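Local coordinates for protein inosine-uridine preferring nucleoside hydrolase (Gardnerella vaginalis 315-A, PDB 6BA1) that is a calcium-bound member of the nucleoside hydrolase family, built on a mixed, largely parallel beta-sheet flanked by helices, at residues 192-197 and 295-300; 154-159 and 171-176; 204-209 and 226-231. All blocks are in the same frame, centred on the assembly; numbering follows the deposited sequence.

Interaction 1: residues 192-197 and 295-300; sequences TMIGLD and QVAVGV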
loop_
_atom_site.group_PDB
_atom_site.type_symbol
_atom_site.label_atom_id
_atom_site.label_comp_id
_atom_site.label_asym_id
_atom_site.label_seq_id
_atom_site.Cartn_x
_atom_site.Cartn_y
_atom_site.Cartn_z
ATOM N N THR A 192 -4.386 -4.467 14.235
ATOM C CA THR A 192 -5.069 -3.591 13.295
ATOM C C THR A 192 -4.269 -2.298 13.231
ATOM O O THR A 192 -4.261 -1.528 14.174
ATOM C CB THR A 192 -6.516 -3.284 13.737
ATOM O OG1 THR A 192 -7.280 -4.492 13.743
ATOM C CG2 THR A 192 -7.187 -2.272 12.808
ATOM N N MET A 193 -3.570 -2.081 12.124
ATOM C CA MET A 193 -2.782 -0.864 11.944
ATOM C C MET A 193 -3.690 0.279 11.525
ATOM O O MET A 193 -4.426 0.147 10.561
ATOM C CB MET A 193 -1.694 -1.077 10.894
ATOM C CG MET A 193 -0.822 0.145 10.648
ATOM S SD MET A 193 0.426 -0.193 9.406
ATOM C CE MET A 193 0.319 1.304 8.430
ATOM N N ILE A 194 -3.634 1.389 12.257
ATOM C CA ILE A 194 -4.335 2.612 11.878
ATOM C C ILE A 194 -3.281 3.670 11.597
ATOM O O ILE A 194 -2.839 4.383 12.495
ATOM C CB ILE A 194 -5.380 2.999 12.940
ATOM C CG1 ILE A 194 -6.560 2.043 12.802
ATOM C CG2 ILE A 194 -5.885 4.431 12.765
ATOM C CD1 ILE A 194 -7.255 1.758 14.092
ATOM N N GLY A 195 -2.876 3.729 10.330
ATOM C CA GLY A 195 -1.793 4.591 9.879
ATOM C C GLY A 195 -2.270 5.883 9.257
ATOM O O GLY A 195 -3.459 6.200 9.288
ATOM N N LEU A 196 -1.320 6.601 8.666
ATOM C CA LEU A 196 -1.551 7.938 8.122
ATOM C C LEU A 196 -2.606 7.944 7.024
ATOM O O LEU A 196 -3.414 8.870 6.954
ATOM C CB LEU A 196 -0.248 8.527 7.561
ATOM C CG LEU A 196 0.902 8.739 8.541
ATOM C CD1 LEU A 196 2.062 9.411 7.808
ATOM C CD2 LEU A 196 0.455 9.557 9.790
ATOM N N ASP A 197 -2.585 6.904 6.179
ATOM C CA ASP A 197 -3.616 6.689 5.145
ATOM C C ASP A 197 -5.068 6.867 5.620
ATOM O O ASP A 197 -5.949 7.180 4.816
ATOM C CB ASP A 197 -3.452 5.336 4.403
ATOM C CG ASP A 197 -2.797 4.251 5.252
ATOM O OD1 ASP A 197 -1.863 3.601 4.727
ATOM O OD2 ASP A 197 -3.196 4.056 6.424
ATOM N N GLN A 295 -4.626 -6.347 9.764
ATOM C CA GLN A 295 -5.470 -5.589 8.839
ATOM C C GLN A 295 -5.087 -4.118 8.880
ATOM O O GLN A 295 -5.005 -3.549 9.954
ATOM C CB GLN A 295 -6.948 -5.742 9.214
ATOM C CG GLN A 295 -7.325 -7.126 9.726
ATOM C CD GLN A 295 -8.824 -7.336 9.807
ATOM O OE1 GLN A 295 -9.578 -6.398 10.097
ATOM N NE2 GLN A 295 -9.268 -8.573 9.546
ATOM N N VAL A 296 -4.838 -3.512 7.718
ATOM C CA VAL A 296 -4.458 -2.100 7.651
ATOM C C VAL A 296 -5.658 -1.264 7.237
ATOM O O VAL A 296 -6.383 -1.618 6.321
ATOM C CB VAL A 296 -3.295 -1.842 6.678
ATOM C CG1 VAL A 296 -2.902 -0.368 6.700
ATOM C CG2 VAL A 296 -2.099 -2.724 7.033
ATOM N N ALA A 297 -5.837 -0.146 7.924
ATOM C CA ALA A 297 -6.962 0.732 7.699
ATOM C C ALA A 297 -6.667 1.570 6.486
ATOM O O ALA A 297 -5.590 2.158 6.394
ATOM C CB ALA A 297 -7.173 1.630 8.907
ATOM N N VAL A 298 -7.621 1.609 5.559
ATOM C CA VAL A 298 -7.502 2.400 4.326
ATOM C C VAL A 298 -8.619 3.432 4.145
ATOM O O VAL A 298 -8.371 4.519 3.608
ATOM C CB VAL A 298 -7.450 1.496 3.081
ATOM C CG1 VAL A 298 -6.938 2.291 1.889
ATOM C CG2 VAL A 298 -6.568 0.271 3.330
ATOM N N GLY A 299 -9.840 3.089 4.558
ATOM C CA GLY A 299 -10.974 4.021 4.579
ATOM C C GLY A 299 -11.456 4.283 5.989
ATOM O O GLY A 299 -11.194 3.486 6.888
ATOM N N VAL A 300 -12.174 5.387 6.174
ATOM C CA VAL A 300 -12.639 5.809 7.498
ATOM C C VAL A 300 -13.869 6.724 7.405
ATOM O O VAL A 300 -13.978 7.542 6.492
ATOM C CB VAL A 300 -11.495 6.498 8.291
ATOM C CG1 VAL A 300 -10.871 7.649 7.502
ATOM C CG2 VAL A 300 -11.971 6.983 9.659
#

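Interaction 2: residues 154-159 and 171-176; sequences VLMGGA and EANISQ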
loop_
_atom_site.group_PDB
_atom_site.type_symbol
_atom_site.label_atom_id
_atom_site.label_comp_id
_atom_site.label_asym_id
_atom_site.label_seq_id
_atom_site.Cartn_x
_atom_site.Cartn_y
_atom_site.Cartn_z
ATOM N N VAL A 154 -4.535 -2.869 18.513
ATOM C CA VAL A 154 -5.012 -1.856 17.564
ATOM C C VAL A 154 -4.129 -0.620 17.674
ATOM O O VAL A 154 -4.423 0.284 18.437
ATOM C CB VAL A 154 -6.502 -1.479 17.808
ATOM C CG1 VAL A 154 -6.974 -0.431 16.807
ATOM C CG2 VAL A 154 -7.397 -2.708 17.765
ATOM N N LEU A 155 -3.046 -0.589 16.908
ATOM C CA LEU A 155 -2.043 0.479 17.020
ATOM C C LEU A 155 -2.351 1.687 16.153
ATOM O O LEU A 155 -3.153 1.602 15.226
ATOM C CB LEU A 155 -0.655 -0.059 16.662
ATOM C CG LEU A 155 -0.369 -0.347 15.182
ATOM C CD1 LEU A 155 0.434 0.774 14.527
ATOM C CD2 LEU A 155 0.355 -1.670 15.003
ATOM N N MET A 156 -1.708 2.803 16.482
ATOM C CA MET A 156 -1.623 3.966 15.602
ATOM C C MET A 156 -0.167 4.091 15.200
ATOM O O MET A 156 0.720 4.160 16.050
ATOM C CB MET A 156 -2.154 5.242 16.280
ATOM C CG MET A 156 -1.373 6.541 16.037
ATOM S SD MET A 156 -1.023 6.988 14.318
ATOM C CE MET A 156 0.271 8.222 14.548
ATOM N N GLY A 157 0.061 4.116 13.895
ATOM C CA GLY A 157 1.400 4.173 13.330
ATOM C C GLY A 157 1.466 3.640 11.908
ATOM O O GLY A 157 0.527 3.006 11.425
ATOM N N GLY A 158 2.587 3.906 11.252
ATOM C CA GLY A 158 2.825 3.462 9.879
ATOM C C GLY A 158 2.069 4.230 8.810
ATOM O O GLY A 158 1.266 5.127 9.099
ATOM N N ALA A 159 2.373 3.865 7.565
ATOM C CA ALA A 159 1.668 4.360 6.384
ATOM C C ALA A 159 1.847 3.325 5.281
ATOM O O ALA A 159 2.975 3.077 4.861
ATOM C CB ALA A 159 2.214 5.702 5.949
ATOM N N GLU A 171 6.669 6.497 9.189
ATOM C CA GLU A 171 5.855 7.295 10.100
ATOM C C GLU A 171 6.479 7.300 11.505
ATOM O O GLU A 171 7.099 6.319 11.916
ATOM C CB GLU A 171 4.423 6.755 10.115
ATOM C CG GLU A 171 3.453 7.457 11.061
ATOM C CD GLU A 171 3.594 7.042 12.521
ATOM O OE1 GLU A 171 4.018 5.886 12.787
ATOM O OE2 GLU A 171 3.307 7.878 13.413
ATOM N N ALA A 172 6.285 8.403 12.237
ATOM C CA ALA A 172 6.926 8.670 13.544
ATOM C C ALA A 172 7.047 7.481 14.517
ATOM O O ALA A 172 8.159 7.057 14.832
ATOM C CB ALA A 172 6.225 9.833 14.227
ATOM N N ASN A 173 5.908 6.965 14.997
ATOM C CA ASN A 173 5.892 5.854 15.966
ATOM C C ASN A 173 6.655 4.595 15.470
ATOM O O ASN A 173 7.317 3.904 16.262
ATOM C CB ASN A 173 4.442 5.496 16.368
ATOM C CG ASN A 173 3.741 6.619 17.152
ATOM O OD1 ASN A 173 4.354 7.306 17.986
ATOM N ND2 ASN A 173 2.450 6.806 16.891
ATOM N N ILE A 174 6.596 4.327 14.169
ATOM C CA ILE A 174 7.358 3.229 13.575
ATOM C C ILE A 174 8.826 3.630 13.420
ATOM O O ILE A 174 9.720 2.825 13.660
ATOM C CB ILE A 174 6.786 2.808 12.193
ATOM C CG1 ILE A 174 5.313 2.392 12.317
ATOM C CG2 ILE A 174 7.609 1.663 11.589
ATOM C CD1 ILE A 174 5.079 1.050 12.972
ATOM N N SER A 175 9.061 4.875 13.011
ATOM C CA SER A 175 10.412 5.422 12.837
ATOM C C SER A 175 11.285 5.273 14.075
ATOM O O SER A 175 12.461 4.938 13.956
ATOM C CB SER A 175 10.347 6.894 12.422
ATOM O OG SER A 175 11.618 7.514 12.508
ATOM N N GLN A 176 10.702 5.513 15.252
ATOM C CA GLN A 176 11.458 5.529 16.512
ATOM C C GLN A 176 11.993 4.133 16.883
ATOM O O GLN A 176 13.074 4.017 17.469
ATOM C CB GLN A 176 10.607 6.078 17.666
ATOM C CG GLN A 176 11.342 7.111 18.524
ATOM C CD GLN A 176 11.153 8.515 18.033
ATOM O OE1 GLN A 176 10.026 8.982 17.817
ATOM N NE2 GLN A 176 12.275 9.225 17.847
#

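Interaction 3: residues 204-209 and 226-231; sequences LTYKET and MTDFYI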
loop_
_atom_site.group_PDB
_atom_site.type_symbol
_atom_site.label_atom_id
_atom_site.label_comp_id
_atom_site.label_asym_id
_atom_site.label_seq_id
_atom_site.Cartn_x
_atom_site.Cartn_y
_atom_site.Cartn_z
ATOM N N LEU A 204 -9.509 18.333 13.295
ATOM C CA LEU A 204 -10.285 19.290 14.100
ATOM C C LEU A 204 -9.584 20.642 14.230
ATOM O O LEU A 204 -8.349 20.716 14.235
ATOM C CB LEU A 204 -10.720 18.717 15.468
ATOM C CG LEU A 204 -9.800 18.501 16.689
ATOM C CD1 LEU A 204 -9.201 19.801 17.250
ATOM C CD2 LEU A 204 -10.596 17.834 17.791
ATOM N N THR A 205 -10.399 21.695 14.328
ATOM C CA THR A 205 -9.962 23.089 14.293
ATOM C C THR A 205 -10.392 23.755 15.606
ATOM O O THR A 205 -10.901 23.089 16.506
ATOM C CB THR A 205 -10.616 23.814 13.086
ATOM O OG1 THR A 205 -12.007 23.485 13.082
ATOM C CG2 THR A 205 -9.982 23.359 11.774
ATOM N N TYR A 206 -10.176 25.065 15.715
ATOM C CA TYR A 206 -10.624 25.841 16.880
ATOM C C TYR A 206 -12.149 25.856 17.075
ATOM O O TYR A 206 -12.618 26.088 18.191
ATOM C CB TYR A 206 -10.124 27.285 16.800
ATOM C CG TYR A 206 -8.631 27.429 16.650
ATOM C CD1 TYR A 206 -7.774 27.126 17.708
ATOM C CD2 TYR A 206 -8.071 27.874 15.451
ATOM C CE1 TYR A 206 -6.396 27.269 17.576
ATOM C CE2 TYR A 206 -6.703 28.027 15.313
ATOM C CZ TYR A 206 -5.873 27.715 16.377
ATOM O OH TYR A 206 -4.518 27.850 16.239
ATOM N N LYS A 207 -12.911 25.636 16.002
ATOM C CA LYS A 207 -14.371 25.447 16.087
ATOM C C LYS A 207 -14.744 24.380 17.132
ATOM O O LYS A 207 -15.708 24.560 17.890
ATOM C CB LYS A 207 -14.951 25.058 14.720
ATOM N N GLU A 208 -13.952 23.306 17.186
ATOM C CA GLU A 208 -14.170 22.180 18.102
ATOM C C GLU A 208 -13.624 22.435 19.520
ATOM O O GLU A 208 -14.245 22.027 20.501
ATOM C CB GLU A 208 -13.553 20.881 17.525
ATOM C CG GLU A 208 -14.306 20.279 16.335
ATOM C CD GLU A 208 -14.183 21.076 15.040
ATOM O OE1 GLU A 208 -13.094 21.617 14.747
ATOM O OE2 GLU A 208 -15.187 21.159 14.301
ATOM N N THR A 209 -12.475 23.098 19.633
ATOM C CA THR A 209 -11.853 23.357 20.948
ATOM C C THR A 209 -12.569 24.473 21.724
ATOM O O THR A 209 -12.560 24.473 22.960
ATOM C CB THR A 209 -10.348 23.682 20.843
ATOM O OG1 THR A 209 -10.157 24.939 20.188
ATOM C CG2 THR A 209 -9.602 22.585 20.076
ATOM N N MET A 226 -4.522 22.873 25.468
ATOM C CA MET A 226 -3.540 21.898 25.014
ATOM C C MET A 226 -3.545 21.720 23.501
ATOM O O MET A 226 -2.510 21.876 22.852
ATOM C CB MET A 226 -3.833 20.558 25.672
ATOM C CG MET A 226 -2.815 19.474 25.373
ATOM S SD MET A 226 -3.590 17.864 25.371
ATOM C CE MET A 226 -2.228 16.928 26.033
ATOM N N THR A 227 -4.706 21.375 22.949
ATOM C CA THR A 227 -4.837 21.122 21.512
ATOM C C THR A 227 -4.706 22.397 20.661
ATOM O O THR A 227 -4.409 22.312 19.471
ATOM C CB THR A 227 -6.165 20.404 21.184
ATOM O OG1 THR A 227 -7.265 21.164 21.685
ATOM C CG2 THR A 227 -6.200 19.026 21.816
ATOM N N ASP A 228 -4.924 23.569 21.265
ATOM C CA ASP A 228 -4.675 24.850 20.585
ATOM C C ASP A 228 -3.180 25.130 20.384
ATOM O O ASP A 228 -2.811 25.767 19.403
ATOM C CB ASP A 228 -5.364 26.014 21.322
ATOM C CG ASP A 228 -6.886 26.027 21.130
ATOM O OD1 ASP A 228 -7.444 25.061 20.548
ATOM O OD2 ASP A 228 -7.528 27.001 21.568
ATOM N N PHE A 229 -2.329 24.668 21.301
ATOM C CA PHE A 229 -0.867 24.664 21.081
ATOM C C PHE A 229 -0.511 23.732 19.922
ATOM O O PHE A 229 0.328 24.058 19.081
ATOM C CB PHE A 229 -0.112 24.233 22.347
ATOM C CG PHE A 229 1.388 24.352 22.231
ATOM C CD1 PHE A 229 2.145 23.328 21.637
ATOM C CD2 PHE A 229 2.058 25.478 22.703
ATOM C CE1 PHE A 229 3.518 23.430 21.530
ATOM C CE2 PHE A 229 3.438 25.583 22.600
ATOM C CZ PHE A 229 4.170 24.561 22.011
ATOM N N TYR A 230 -1.151 22.569 19.914
ATOM C CA TYR A 230 -0.986 21.538 18.884
ATOM C C TYR A 230 -1.437 22.023 17.498
ATOM O O TYR A 230 -0.802 21.693 16.494
ATOM C CB TYR A 230 -1.770 20.296 19.318
ATOM C CG TYR A 230 -1.579 19.018 18.524
ATOM C CD1 TYR A 230 -0.325 18.428 18.376
ATOM C CD2 TYR A 230 -2.683 18.349 17.994
ATOM C CE1 TYR A 230 -0.173 17.230 17.683
ATOM C CE2 TYR A 230 -2.548 17.146 17.310
ATOM C CZ TYR A 230 -1.297 16.595 17.150
ATOM O OH TYR A 230 -1.175 15.416 16.447
ATOM N N ILE A 231 -2.517 22.810 17.445
ATOM C CA ILE A 231 -2.997 23.387 16.177
ATOM C C ILE A 231 -2.071 24.504 15.673
ATOM O O ILE A 231 -1.758 24.553 14.481
ATOM C CB ILE A 231 -4.469 23.877 16.274
ATOM C CG1 ILE A 231 -5.416 22.669 16.472
ATOM C CG2 ILE A 231 -4.892 24.618 15.008
ATOM C CD1 ILE A 231 -6.734 23.035 17.123
#

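Interaction 1: residues 192-197 and 295-300
Met-193 and Val-296 sit opposite each other on neighbouring parallel strands, 191-194 and 295-300, in the mixed sheet of the nucleoside hydrolase fold. Thr-192 and Gln-295 pair one residue earlier. Two backbone hydrogen bonds straddle Val-296: Met-193 N donates to Gln-295 O at 3.0 Å, and Ala-297 N donates to Met-193 O at 3.0 Å with a straighter N-H...O angle of 154°. A CA-H...O contact from Thr-192 CA to Gln-295 O (3.3 Å) supplements them. Apolar packing occupies both faces. On one, Met-193 runs beside Val-296; CG stands anti to the backbone N (chi1 -180°), and a bend at chi3 brings CE to Val-296 CG1, the branch anti to its own backbone N. On the other, the small methyl of Ala-297 suits the room beside the branched Ile-194, Ile-194 CG1 meeting Ala-297 CB at 4.0 Å, while Leu-250 and Val-254 of helix 247-256 pack on Ile-194. The polar ends find partners outside the pair: Gln-295 OE1 bonds Thr-263 OG1. Past Gly-195, the N-cap of helix 196-199, Asp-197 OD1 accepts from Leu-160 N and Thr-161 N, whereas OD2 stands 3.1 Å from Ala-297 O, two acceptors that form no hydrogen bond.

Interaction 2: residues 154-159 and 171-176
Glu-171 grips Gly-158 with its carboxylate: OE1 accepts from Gly-158 N at 2.9 Å, the donor arriving from above the carboxylate plane. The tight part is this meeting of an acidic side chain with the loop Gly-157 to Gly-158 that follows the strand. CG of Glu-171 is anti to the backbone N (chi1 178°), and a bend at chi2 folds the carboxylate back over the first turn of its own helix. There OE2 takes Asn-173 N at 3.2 Å and OE1 weakly takes Ile-174 N, so Glu-171 serves as N-cap while tying the helix to the strand end. At Gly-157 a CB would jam against Met-156 O and intrude on Glu-171 and Ile-174; positive phi favours glycine at Gly-158, whose N is approached by Ile-174 CG1. Asn-173 ND2 adds a longer bond, 3.3 Å to Met-156 O, reaching it from above the carbonyl plane. The flexible Met-156 crosses the asparagine at about a right angle, and its CE lies beside both Glu-171 OE2 and Asn-173 ND2. On the looser, outer face of the helix, partly exposed Ala-172, Ser-175 and Gln-176 make no contact with 154-159, Gln-176 meeting Tyr-39 and Phe-78 instead. The side chain of Asn-173 is about 4 Å from the calcium ion and Met-156 touches the metal ligand Asp-248: a strand's C-terminal end and a capped helix start bordering the metal site.

Interaction 3: residues 204-209 and 226-231
Tyr-206 turns the edge of its ring to the carboxylate of Asp-228. OD1 and CG of the aspartate lie at that edge, with OD1 3.5 Å from Tyr-206 CD1, and the two flat groups stand nearly perpendicular, their planes 81° apart. Ile-231 reaches the phenol end of the ring obliquely, its CG2 3.5 Å from Tyr-206 CZ. A tyrosine fits here because the ring gives apolar surface to the isoleucine while its OH is hydrogen-bonded to Glu-235 OE2 on the same partner helix.

One side-chain hydrogen bond crosses the contact: Thr-209 OG1 donates to Asp-228 OD1 at 2.7 Å, and Asp-228 OD1 accepts on its syn lone pair. Chi1 of 67° puts this hydroxyl in the crowded position between backbone N and carbonyl carbon, leaving the methyl CG2 facing Thr-227 and Ile-231. The other oxygen, Asp-228 OD2, forms a salt bridge with Arg-213, which would favour a charged carboxylate. Thr-227 OG1 is held by Leu-223 O of its own helix. Ile-231 also fills the joint with apolar surface, meeting Leu-204 CD1 with its CD1 at 4.1 Å, the two side chains crossing at about a right angle.

Thr-205 is the N-cap of helix 206-213; Glu-208 OE1 accepts from Thr-205 N and Thr-205 OG1, each at 2.7 Å, and so fixes the helix start.

The contact thus joins the start of helix 206-213 to the middle of helix 218-237. Leu-204 packs on Phe-309 of helix 302-319, and Thr-227 on Leu-19 of helix 15-25.

Interactions 1 and 2 share one sheet and touch: strands 152-156 and 191-194 are neighbours in it, strand 295-300 follows next, and Ile-194 N to Leu-155 O and Leu-196 N to Gly-158 O, both 3.0 Å, are probable hydrogen bonds. Their centres are about 11 Å apart. Interaction 3 is a helical contact away from the sheet, its centre about 24 Å from that of interaction 1 and about 23 Å from that of interaction 2, touching neither. Along the chain interaction 2 closes first; both segments of interaction 3 then fall between 192-197 and 295-300. The first two contacts belong to the central sheet and the third joins two helices outside it; interaction 2 borders the calcium ion.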